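Local atomic coordinates of 5-oxoprolinase subunit A (PDB entry 2DFA), a protein that probably catalyses, as part of a complex with PxpB and PxpC, the ATP-dependent cleavage of 5-oxoproline to L-glutamate. Residues L197-E202 and V213-D218; V148-A153 and V160-F165; G19-I24 and L46-L51; Y89-L94 and L103-V108. All blocks are in the same frame, centred on the assembly; numbering follows the deposited sequence. Where two conformers were deposited one is given.

The four contacts follow one another along the chain in the order 3, 4, 2, 1, each closing before the next opens. They lie around a curled parallel sheet with helices outside it, consistent with the barrel-like fold of the LamB/YcsF family. Interactions 3 and 4 have centres about 16 Å apart and meet where Val49 of helix 42-54 packs on Leu94 of helix 80-100. Interactions 2 and 1, with centres about 15 Å apart, meet at strand 160-164, where Asp218 OD2 accepts a probable hydrogen bond from Leu162 N at 2.8 Å. The centres of interactions 1 and 4 are about 28 Å apart, on opposite sides of the chain's centre. Direct packing thus joins 3 to 4 and 2 to 1.

Interaction 1: residues L197-E202 and V213-D218; sequences LRMVLE and VAVRAD
Met199 lies against Val215 and Ala217, and these three side chains make the whole apolar contact between helix 189-201 and the chain that leaves strand 212-214. The better packed part is small, and even here the fit is not tight. Met199 CG comes within 4.2 Å of Val215 CG2, the two side chains crossing obliquely. Further back, Met199 CB stands 4.5 Å from Ala217 CB. Chi1 of Met199 is -59°, with CG anti to the carbonyl carbon. The chain then runs straight past chi2 and bends only at chi3. The backbones also come close here, with CA of Met199 and CA of Val215 6.4 Å apart. Val205 of strand 204-206 and Tyr170 touch both Met199 and Val215, and Ala164 of strand 160-164 packs on both Met199 and Ala217.

The loose side is polar. Arg198 and Glu202 lie four residues apart and form a salt bridge, although its exact geometry is doubtful in the model. Arg198 also has a salt bridge to Glu212. On the second segment, exposed Arg216 turns away from the helix, and its NE faces Asp218 OD1 in a 3.6 Å salt bridge. No hydrogen bond crosses between the two segments. The chemistry therefore implies that helix and chain are joined here by dispersion and burial of apolar surface, while the charged groups pair at the margin, none of them across the two segments.

Interaction 2: residues V148-A153 and V160-F165; sequences VYEEEA and VVLEAF
Val160 opens strand 160-164 and meets Ala153 on helix 148-155. Its CG1 methyl sits 3.6 Å from Ala153 CB, the closest approach of the two segments. Chi1 of -59° sets that methyl anti to the carbonyl carbon and turns it to the helix. The same methyl lies loosely over a backbone carbonyl one turn back, with Val160 CG1 4.4 Å from Glu150 O. Val161 follows and faces away from this contact.

Leu162 comes next. It starts off to one side, but its CD2 ends 4.0 Å from Glu150 CD. Glu150 OE1 is equally near that methyl, so the leucine rests against the carboxylate group itself. The two side chains run at a slant to each other. Glu150 has CG anti to the backbone N (chi1 -172°) and an extended chain, which carries its carboxylate out from the helix to the Leu162 methyl. There OE1 accepts a hydrogen bond from Gly146 N, and OE2 forms a salt bridge with Arg154. The strand ends at Ala164, beyond the contact.

Helix and strand belong to the beta-alpha-beta unit of strand 141-143, helix 148-155 and strand 160-164. Their short axes run nearly antiparallel, at 165°, and approach to 9.5 Å. No hydrogen bond crosses the contact. The chemistry implies that methyls hold the returning strand to the helix. One of them lies on a carboxylate whose two oxygens are already satisfied, by a backbone N-H and by an arginine.

Interaction 3: residues G19-I24 and L46-L51; sequences GHDREI and LEAVRL
Leu51 of helix 42-54 presses one methyl into the start of the short helix 21-24. This is helix-to-helix packing on the outside of the curled parallel sheet of the LamB/YcsF family; helix 21-24 follows strand 2-9 and helix 42-54 follows strand 30-34. Leu51 has CG anti to the backbone N (chi1 -173°) and chi2 near 64°. These torsions put CD2 at the front of the side chain. One branch thus covers the side-chain root and the peptide link of the first helical turn.

Asp21 has CG anti to the carbonyl carbon (chi1 -65°). Its carboxylate is carried alongside Leu51, toward Ala48, one turn back on the same helix as that leucine. There OD2 lies 4.3 Å from Ala48 CB. That oxygen accepts a hydrogen bond from Gly10 N. Glu47 OE1 is 5.9 Å from Asp21 OD2, a like charge, but it is paired with Arg44. Arg22 lies at the exposed margin of the contact. Its NE has a long charge contact with Glu23 OE2, and no N-H points at that oxygen.

Just before the helix, His20 holds the N-cap position. On helix 42-54, Leu46 packs on Tyr84 of the second subunit. The closest touches between the two helices all belong to a single methyl of Leu51. Its CD2 lies 3.8 Å from both Asp21 CB and Asp21 O, and 3.9 Å from Arg22 N.

Interaction 4: residues Y89-L94 and L103-V108; sequences YQIGAL and LPLHHV
Leu105 pushes its two methyls between Ile91 and Leu94 of helix 80-100. These residues lie one turn apart on the helix, and the shallow hollow between them takes the forked end of the leucine. Each prong has its own wall. CD2 rests 3.6 Å from Ile91 CG2, the closest approach of the two segments. CD1 lies 4.1 Å from Leu94 CD2. Leu105 and Ile91 cross at about a right angle, whereas Leu105 meets Leu94 at a slant. The fork is aimed by chi1 of 178°, which holds CG of Leu105 anti to the backbone N and directs the side chain to the helix.

The contact packs helix 80-100 against the extended chain that follows it, next to strands 58-62 and 141-143, in the LamB/YcsF fold. This chain turns back along the helix before helix 112-120. Helix 122-135 covers one flank, with Val132 touching Ile91 and Val108, and Phe135 touching Ile91 and Leu105. Ala61 packs on both Ile91 and Leu94. Between the two bumps, His106 ND1 and His107 ND1 share a 2.8 Å hydrogen bond, and the NE2 atoms of these rings bond to Phe250 and Asn32 respectively.

Ile91 serves both ends of the contact. Its CG2 branch meets Leu105, and its longer arm reaches on toward Val108. Chi2 of 174° keeps that arm extended, and its CD1 comes 3.8 Å from Val108 CG2. These two side chains also meet at about a right angle.

Interaction 1: residues L197-E202 and V213-D218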
# COMPACT_ATOMS: atom_id res chain seq x y z
N LEU A 197 -39.50 1.04 -12.46
CA LEU A 197 -40.67 0.30 -12.93
C LEU A 197 -40.77 0.35 -14.46
O LEU A 197 -40.99 -0.65 -15.14
CB LEU A 197 -41.92 0.97 -12.34
CG LEU A 197 -42.49 0.24 -11.12
CD1 LEU A 197 -43.82 0.84 -10.66
CD2 LEU A 197 -42.75 -1.24 -11.39
N ARG A 198 -40.64 1.58 -14.99
CA ARG A 198 -40.73 1.78 -16.43
C ARG A 198 -39.74 0.91 -17.19
O ARG A 198 -40.07 0.26 -18.18
CB ARG A 198 -40.45 3.26 -16.71
CG ARG A 198 -40.77 3.66 -18.15
CD ARG A 198 -42.21 4.19 -18.30
NE ARG A 198 -42.64 4.14 -19.70
CZ ARG A 198 -42.11 5.06 -20.53
NH1 ARG A 198 -41.24 5.94 -20.06
NH2 ARG A 198 -42.49 5.11 -21.81
N MET A 199 -38.47 0.94 -16.73
CA MET A 199 -37.44 0.15 -17.40
C MET A 199 -37.80 -1.34 -17.42
O MET A 199 -37.57 -2.05 -18.39
CB MET A 199 -36.12 0.34 -16.65
CG MET A 199 -35.65 1.80 -16.59
SD MET A 199 -34.17 1.97 -15.59
CE MET A 199 -33.33 3.20 -16.60
N VAL A 200 -38.33 -1.82 -16.29
CA VAL A 200 -38.71 -3.23 -16.22
C VAL A 200 -39.98 -3.53 -17.04
O VAL A 200 -40.00 -4.36 -17.93
CB VAL A 200 -38.93 -3.61 -14.75
CG1 VAL A 200 -39.35 -5.08 -14.65
CG2 VAL A 200 -37.66 -3.40 -13.95
N LEU A 201 -41.07 -2.82 -16.68
CA LEU A 201 -42.37 -3.11 -17.29
C LEU A 201 -42.43 -2.75 -18.78
O LEU A 201 -43.13 -3.39 -19.56
CB LEU A 201 -43.45 -2.32 -16.53
CG LEU A 201 -43.60 -2.70 -15.06
CD1 LEU A 201 -44.71 -1.90 -14.36
CD2 LEU A 201 -43.97 -4.18 -14.86
N GLU A 202 -41.72 -1.66 -19.17
CA GLU A 202 -41.88 -1.19 -20.55
C GLU A 202 -40.59 -1.26 -21.37
O GLU A 202 -40.59 -1.11 -22.59
CB GLU A 202 -42.40 0.26 -20.51
CG GLU A 202 -43.86 0.36 -20.04
CD GLU A 202 -44.25 1.82 -19.96
OE1 GLU A 202 -44.25 2.49 -20.99
OE2 GLU A 202 -44.60 2.27 -18.87
N VAL A 213 -35.90 6.46 -24.65
CA VAL A 213 -35.02 5.50 -25.31
C VAL A 213 -35.26 4.09 -24.77
O VAL A 213 -35.73 3.91 -23.65
CB VAL A 213 -33.53 5.89 -25.11
CG1 VAL A 213 -33.21 5.99 -23.63
CG2 VAL A 213 -32.62 4.87 -25.78
N ALA A 214 -34.94 3.09 -25.59
CA ALA A 214 -35.12 1.70 -25.20
C ALA A 214 -33.98 1.25 -24.28
O ALA A 214 -32.84 1.65 -24.45
CB ALA A 214 -35.16 0.81 -26.43
N VAL A 215 -34.33 0.42 -23.30
CA VAL A 215 -33.35 -0.11 -22.36
C VAL A 215 -33.82 -1.45 -21.83
O VAL A 215 -34.97 -1.58 -21.38
CB VAL A 215 -33.13 0.85 -21.16
CG1 VAL A 215 -32.36 2.08 -21.61
CG2 VAL A 215 -34.47 1.25 -20.56
N ARG A 216 -32.95 -2.45 -21.89
CA ARG A 216 -33.29 -3.77 -21.39
C ARG A 216 -32.50 -3.93 -20.10
O ARG A 216 -31.27 -3.97 -20.11
CB ARG A 216 -32.90 -4.85 -22.41
CG ARG A 216 -33.76 -6.10 -22.33
CD ARG A 216 -33.07 -7.24 -21.60
NE ARG A 216 -31.99 -7.81 -22.39
CZ ARG A 216 -32.16 -8.37 -23.59
NH1 ARG A 216 -33.37 -8.45 -24.13
NH2 ARG A 216 -31.11 -8.87 -24.24
N ALA A 217 -33.22 -3.99 -18.99
CA ALA A 217 -32.60 -4.10 -17.69
C ALA A 217 -32.63 -5.50 -17.08
O ALA A 217 -33.63 -5.90 -16.49
CB ALA A 217 -33.25 -3.11 -16.74
N ASP A 218 -31.54 -6.24 -17.22
CA ASP A 218 -31.46 -7.56 -16.62
C ASP A 218 -31.23 -7.29 -15.14
O ASP A 218 -31.69 -8.02 -14.26
CB ASP A 218 -30.29 -8.37 -17.19
CG ASP A 218 -30.48 -8.73 -18.65
OD1 ASP A 218 -31.64 -9.01 -19.05
OD2 ASP A 218 -29.48 -8.76 -19.40

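Interaction 2: residues V148-A153 and V160-F165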
# COMPACT_ATOMS: atom_id res chain seq x y z
N VAL A 148 -18.45 -0.89 -26.30
CA VAL A 148 -17.44 -1.79 -26.84
C VAL A 148 -17.18 -2.85 -25.78
O VAL A 148 -16.65 -3.92 -26.06
CB VAL A 148 -16.12 -1.04 -27.16
CG1 VAL A 148 -16.37 0.02 -28.22
CG2 VAL A 148 -15.55 -0.42 -25.90
N TYR A 149 -17.57 -2.53 -24.55
CA TYR A 149 -17.41 -3.43 -23.43
C TYR A 149 -18.36 -4.62 -23.61
O TYR A 149 -17.97 -5.78 -23.44
CB TYR A 149 -17.70 -2.66 -22.13
CG TYR A 149 -17.65 -3.48 -20.87
CD1 TYR A 149 -16.74 -4.52 -20.73
CD2 TYR A 149 -18.52 -3.21 -19.82
CE1 TYR A 149 -16.69 -5.28 -19.56
CE2 TYR A 149 -18.48 -3.96 -18.65
CZ TYR A 149 -17.57 -4.99 -18.53
OH TYR A 149 -17.54 -5.74 -17.38
N GLU A 150 -19.61 -4.35 -23.97
CA GLU A 150 -20.57 -5.42 -24.20
C GLU A 150 -20.07 -6.26 -25.38
O GLU A 150 -20.13 -7.49 -25.37
CB GLU A 150 -21.95 -4.86 -24.54
CG GLU A 150 -23.03 -5.93 -24.61
CD GLU A 150 -24.31 -5.46 -25.30
OE1 GLU A 150 -24.66 -4.27 -25.16
OE2 GLU A 150 -24.96 -6.29 -25.96
N GLU A 151 -19.55 -5.57 -26.40
CA GLU A 151 -19.04 -6.22 -27.60
C GLU A 151 -17.91 -7.21 -27.34
O GLU A 151 -17.97 -8.36 -27.78
CB GLU A 151 -18.54 -5.17 -28.59
CG GLU A 151 -19.63 -4.35 -29.26
CD GLU A 151 -19.06 -3.35 -30.25
OE1 GLU A 151 -18.21 -3.75 -31.08
OE2 GLU A 151 -19.45 -2.16 -30.19
N GLU A 152 -16.88 -6.76 -26.63
CA GLU A 152 -15.75 -7.64 -26.34
C GLU A 152 -16.15 -8.81 -25.46
O GLU A 152 -15.64 -9.92 -25.61
CB GLU A 152 -14.61 -6.85 -25.69
CG GLU A 152 -14.00 -5.80 -26.61
CD GLU A 152 -13.52 -6.37 -27.93
OE1 GLU A 152 -12.92 -7.47 -27.93
OE2 GLU A 152 -13.72 -5.73 -28.98
N ALA A 153 -17.07 -8.56 -24.53
CA ALA A 153 -17.54 -9.62 -23.65
C ALA A 153 -18.21 -10.71 -24.49
O ALA A 153 -18.00 -11.89 -24.26
CB ALA A 153 -18.53 -9.06 -22.64
N VAL A 160 -23.46 -12.38 -21.08
CA VAL A 160 -23.49 -10.99 -20.65
C VAL A 160 -24.82 -10.61 -19.99
O VAL A 160 -25.87 -11.10 -20.39
CB VAL A 160 -23.23 -10.04 -21.85
CG1 VAL A 160 -21.88 -10.34 -22.46
CG2 VAL A 160 -24.34 -10.18 -22.87
N VAL A 161 -24.74 -9.75 -18.98
CA VAL A 161 -25.91 -9.28 -18.25
C VAL A 161 -26.00 -7.77 -18.42
O VAL A 161 -25.06 -7.05 -18.08
CB VAL A 161 -25.78 -9.61 -16.74
CG1 VAL A 161 -27.00 -9.10 -16.00
CG2 VAL A 161 -25.62 -11.11 -16.54
N LEU A 162 -27.13 -7.30 -18.95
CA LEU A 162 -27.32 -5.87 -19.19
C LEU A 162 -27.79 -5.08 -17.97
O LEU A 162 -28.81 -5.39 -17.36
CB LEU A 162 -28.30 -5.67 -20.35
CG LEU A 162 -27.87 -6.35 -21.65
CD1 LEU A 162 -28.84 -5.98 -22.76
CD2 LEU A 162 -26.45 -5.92 -22.01
N GLU A 163 -27.03 -4.04 -17.65
CA GLU A 163 -27.32 -3.19 -16.50
C GLU A 163 -27.96 -1.86 -16.90
O GLU A 163 -27.61 -1.27 -17.92
CB GLU A 163 -26.03 -2.94 -15.73
CG GLU A 163 -26.15 -1.98 -14.57
CD GLU A 163 -24.90 -1.96 -13.71
OE1 GLU A 163 -23.79 -1.75 -14.26
OE2 GLU A 163 -25.02 -2.16 -12.49
N ALA A 164 -28.90 -1.41 -16.08
CA ALA A 164 -29.59 -0.14 -16.30
C ALA A 164 -29.48 0.64 -15.00
O ALA A 164 -29.35 0.06 -13.92
CB ALA A 164 -31.06 -0.38 -16.66
N PHE A 165 -29.55 1.97 -15.10
CA PHE A 165 -29.42 2.82 -13.92
C PHE A 165 -30.61 3.73 -13.69
O PHE A 165 -30.70 4.81 -14.27
CB PHE A 165 -28.15 3.67 -14.04
CG PHE A 165 -26.91 2.87 -14.31
CD1 PHE A 165 -26.67 2.35 -15.58
CD2 PHE A 165 -25.99 2.63 -13.30
CE1 PHE A 165 -25.53 1.59 -15.82
CE2 PHE A 165 -24.85 1.87 -13.53
CZ PHE A 165 -24.62 1.35 -14.80

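Interaction 3: residues G19-I24 and L46-L51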
# COMPACT_ATOMS: atom_id res chain seq x y z
N GLY A 19 -19.88 2.95 3.25
CA GLY A 19 -21.18 2.53 2.76
C GLY A 19 -22.20 2.20 3.83
O GLY A 19 -22.03 2.55 5.00
N HIS A 20 -23.28 1.54 3.42
CA HIS A 20 -24.35 1.16 4.33
C HIS A 20 -24.79 -0.27 4.01
O HIS A 20 -25.99 -0.53 3.81
CB HIS A 20 -25.56 2.09 4.18
CG HIS A 20 -25.22 3.54 4.32
ND1 HIS A 20 -24.74 4.30 3.28
CD2 HIS A 20 -25.29 4.37 5.39
CE1 HIS A 20 -24.53 5.54 3.70
NE2 HIS A 20 -24.85 5.60 4.97
N ASP A 21 -23.83 -1.19 3.96
CA ASP A 21 -24.12 -2.58 3.64
C ASP A 21 -25.29 -3.15 4.46
O ASP A 21 -26.16 -3.83 3.92
CB ASP A 21 -22.87 -3.44 3.87
CG ASP A 21 -21.72 -3.09 2.92
OD1 ASP A 21 -21.86 -2.15 2.11
OD2 ASP A 21 -20.68 -3.77 2.99
N ARG A 22 -25.30 -2.87 5.76
CA ARG A 22 -26.36 -3.38 6.63
C ARG A 22 -27.76 -2.95 6.18
O ARG A 22 -28.71 -3.71 6.28
CB ARG A 22 -26.12 -2.90 8.06
CG ARG A 22 -24.82 -3.40 8.67
CD ARG A 22 -24.29 -2.38 9.67
NE ARG A 22 -24.06 -1.09 9.03
CZ ARG A 22 -23.65 0.00 9.67
NH1 ARG A 22 -23.41 -0.04 10.98
NH2 ARG A 22 -23.47 1.13 9.00
N GLU A 23 -27.87 -1.72 5.69
CA GLU A 23 -29.15 -1.19 5.25
C GLU A 23 -29.50 -1.59 3.82
O GLU A 23 -30.68 -1.77 3.48
CB GLU A 23 -29.16 0.34 5.36
CG GLU A 23 -28.97 0.88 6.77
CD GLU A 23 -27.62 0.52 7.37
OE1 GLU A 23 -26.58 0.81 6.73
OE2 GLU A 23 -27.60 -0.05 8.49
N ILE A 24 -28.48 -1.75 2.98
CA ILE A 24 -28.68 -2.10 1.58
C ILE A 24 -28.93 -3.58 1.28
O ILE A 24 -29.77 -3.91 0.45
CB ILE A 24 -27.48 -1.61 0.72
CG1 ILE A 24 -27.45 -0.09 0.68
CG2 ILE A 24 -27.59 -2.18 -0.69
CD1 ILE A 24 -28.57 0.54 -0.14
N LEU A 46 -14.73 -10.69 4.22
CA LEU A 46 -15.31 -11.79 4.96
C LEU A 46 -16.61 -11.36 5.62
O LEU A 46 -17.60 -12.09 5.60
CB LEU A 46 -14.32 -12.29 6.03
CG LEU A 46 -14.83 -13.43 6.91
CD1 LEU A 46 -15.23 -14.61 6.04
CD2 LEU A 46 -13.75 -13.84 7.89
N GLU A 47 -16.60 -10.16 6.19
CA GLU A 47 -17.78 -9.60 6.85
C GLU A 47 -18.94 -9.40 5.86
O GLU A 47 -20.09 -9.74 6.17
CB GLU A 47 -17.42 -8.25 7.50
CG GLU A 47 -18.61 -7.45 8.01
CD GLU A 47 -18.20 -6.11 8.58
OE1 GLU A 47 -17.63 -5.27 7.84
OE2 GLU A 47 -18.44 -5.89 9.79
N ALA A 48 -18.63 -8.85 4.69
CA ALA A 48 -19.63 -8.59 3.66
C ALA A 48 -20.22 -9.88 3.11
O ALA A 48 -21.41 -9.96 2.83
CB ALA A 48 -19.02 -7.75 2.52
N VAL A 49 -19.37 -10.89 2.94
CA VAL A 49 -19.82 -12.18 2.43
C VAL A 49 -20.75 -12.83 3.45
O VAL A 49 -21.78 -13.41 3.08
CB VAL A 49 -18.62 -13.11 2.15
CG1 VAL A 49 -19.10 -14.53 1.88
CG2 VAL A 49 -17.84 -12.59 0.91
N ARG A 50 -20.41 -12.72 4.72
CA ARG A 50 -21.24 -13.29 5.77
C ARG A 50 -22.60 -12.59 5.79
O ARG A 50 -23.64 -13.25 5.91
CB ARG A 50 -20.54 -13.18 7.13
CG ARG A 50 -19.37 -14.16 7.23
CD ARG A 50 -18.57 -14.05 8.53
NE ARG A 50 -17.65 -15.18 8.65
CZ ARG A 50 -16.68 -15.28 9.55
NH1 ARG A 50 -16.48 -14.31 10.44
NH2 ARG A 50 -15.91 -16.35 9.56
N LEU A 51 -22.58 -11.27 5.64
CA LEU A 51 -23.82 -10.49 5.64
C LEU A 51 -24.70 -10.87 4.45
O LEU A 51 -25.91 -11.07 4.61
CB LEU A 51 -23.50 -8.99 5.57
CG LEU A 51 -24.66 -8.01 5.72
CD1 LEU A 51 -25.29 -8.15 7.11
CD2 LEU A 51 -24.16 -6.59 5.51

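Interaction 4: residues Y89-L94 and L103-V108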
# COMPACT_ATOMS: atom_id res chain seq x y z
N TYR A 89 -6.51 -11.82 -10.07
CA TYR A 89 -6.10 -11.78 -8.68
C TYR A 89 -7.29 -11.46 -7.78
O TYR A 89 -7.51 -12.13 -6.77
CB TYR A 89 -5.01 -10.71 -8.51
CG TYR A 89 -4.44 -10.60 -7.12
CD1 TYR A 89 -5.15 -9.97 -6.08
CD2 TYR A 89 -3.18 -11.13 -6.82
CE1 TYR A 89 -4.62 -9.87 -4.80
CE2 TYR A 89 -2.64 -11.04 -5.54
CZ TYR A 89 -3.36 -10.41 -4.53
OH TYR A 89 -2.85 -10.34 -3.27
N GLN A 90 -8.04 -10.43 -8.14
CA GLN A 90 -9.18 -9.99 -7.35
C GLN A 90 -10.32 -11.00 -7.32
O GLN A 90 -10.88 -11.28 -6.26
CB GLN A 90 -9.67 -8.64 -7.86
CG GLN A 90 -8.66 -7.52 -7.57
CD GLN A 90 -9.10 -6.18 -8.12
OE1 GLN A 90 -9.93 -5.49 -7.52
NE2 GLN A 90 -8.55 -5.80 -9.27
N ILE A 91 -10.67 -11.53 -8.48
CA ILE A 91 -11.75 -12.52 -8.54
C ILE A 91 -11.37 -13.72 -7.68
O ILE A 91 -12.19 -14.24 -6.93
CB ILE A 91 -11.98 -13.01 -9.99
CG1 ILE A 91 -12.63 -11.89 -10.81
CG2 ILE A 91 -12.85 -14.27 -10.00
CD1 ILE A 91 -12.75 -12.23 -12.29
N GLY A 92 -10.12 -14.15 -7.79
CA GLY A 92 -9.67 -15.28 -7.00
C GLY A 92 -9.74 -15.05 -5.50
O GLY A 92 -10.21 -15.92 -4.75
N ALA A 93 -9.28 -13.88 -5.06
CA ALA A 93 -9.30 -13.55 -3.64
C ALA A 93 -10.72 -13.62 -3.08
O ALA A 93 -10.94 -14.22 -2.04
CB ALA A 93 -8.70 -12.16 -3.40
N LEU A 94 -11.67 -13.00 -3.77
CA LEU A 94 -13.06 -13.01 -3.32
C LEU A 94 -13.62 -14.43 -3.32
O LEU A 94 -14.32 -14.83 -2.37
CB LEU A 94 -13.93 -12.10 -4.20
CG LEU A 94 -15.43 -12.14 -3.89
CD1 LEU A 94 -15.68 -11.70 -2.45
CD2 LEU A 94 -16.18 -11.24 -4.86
N LEU A 103 -20.69 -20.54 -0.78
CA LEU A 103 -21.46 -19.78 -1.76
C LEU A 103 -20.73 -19.73 -3.10
O LEU A 103 -19.50 -19.80 -3.16
CB LEU A 103 -21.68 -18.35 -1.27
CG LEU A 103 -22.45 -18.17 0.04
CD1 LEU A 103 -22.44 -16.70 0.44
CD2 LEU A 103 -23.88 -18.67 -0.13
N PRO A 104 -21.49 -19.60 -4.20
CA PRO A 104 -20.86 -19.54 -5.52
C PRO A 104 -20.57 -18.09 -5.88
O PRO A 104 -21.14 -17.17 -5.29
CB PRO A 104 -21.92 -20.15 -6.42
CG PRO A 104 -23.18 -19.57 -5.83
CD PRO A 104 -22.96 -19.72 -4.32
N LEU A 105 -19.67 -17.88 -6.84
CA LEU A 105 -19.37 -16.54 -7.32
C LEU A 105 -20.45 -16.32 -8.37
O LEU A 105 -20.48 -17.01 -9.39
CB LEU A 105 -17.99 -16.48 -7.97
CG LEU A 105 -17.62 -15.11 -8.54
CD1 LEU A 105 -17.59 -14.06 -7.42
CD2 LEU A 105 -16.27 -15.20 -9.24
N HIS A 106 -21.34 -15.37 -8.11
CA HIS A 106 -22.47 -15.11 -8.99
C HIS A 106 -22.20 -14.36 -10.29
O HIS A 106 -22.77 -14.68 -11.33
CB HIS A 106 -23.55 -14.39 -8.18
CG HIS A 106 -24.80 -14.09 -8.95
ND1 HIS A 106 -25.10 -12.83 -9.41
CD2 HIS A 106 -25.84 -14.88 -9.29
CE1 HIS A 106 -26.28 -12.86 -10.01
NE2 HIS A 106 -26.75 -14.09 -9.95
N HIS A 107 -21.33 -13.35 -10.23
CA HIS A 107 -21.04 -12.57 -11.42
C HIS A 107 -19.78 -11.74 -11.22
O HIS A 107 -19.12 -11.83 -10.18
CB HIS A 107 -22.20 -11.62 -11.72
CG HIS A 107 -22.44 -10.60 -10.64
ND1 HIS A 107 -23.10 -10.90 -9.47
CD2 HIS A 107 -22.04 -9.31 -10.54
CE1 HIS A 107 -23.11 -9.83 -8.69
NE2 HIS A 107 -22.47 -8.86 -9.31
N VAL A 108 -19.45 -10.94 -12.23
CA VAL A 108 -18.32 -10.03 -12.16
C VAL A 108 -18.79 -8.71 -12.76
O VAL A 108 -19.50 -8.69 -13.76
CB VAL A 108 -17.09 -10.53 -12.95
CG1 VAL A 108 -16.00 -9.45 -12.94
CG2 VAL A 108 -16.55 -11.82 -12.33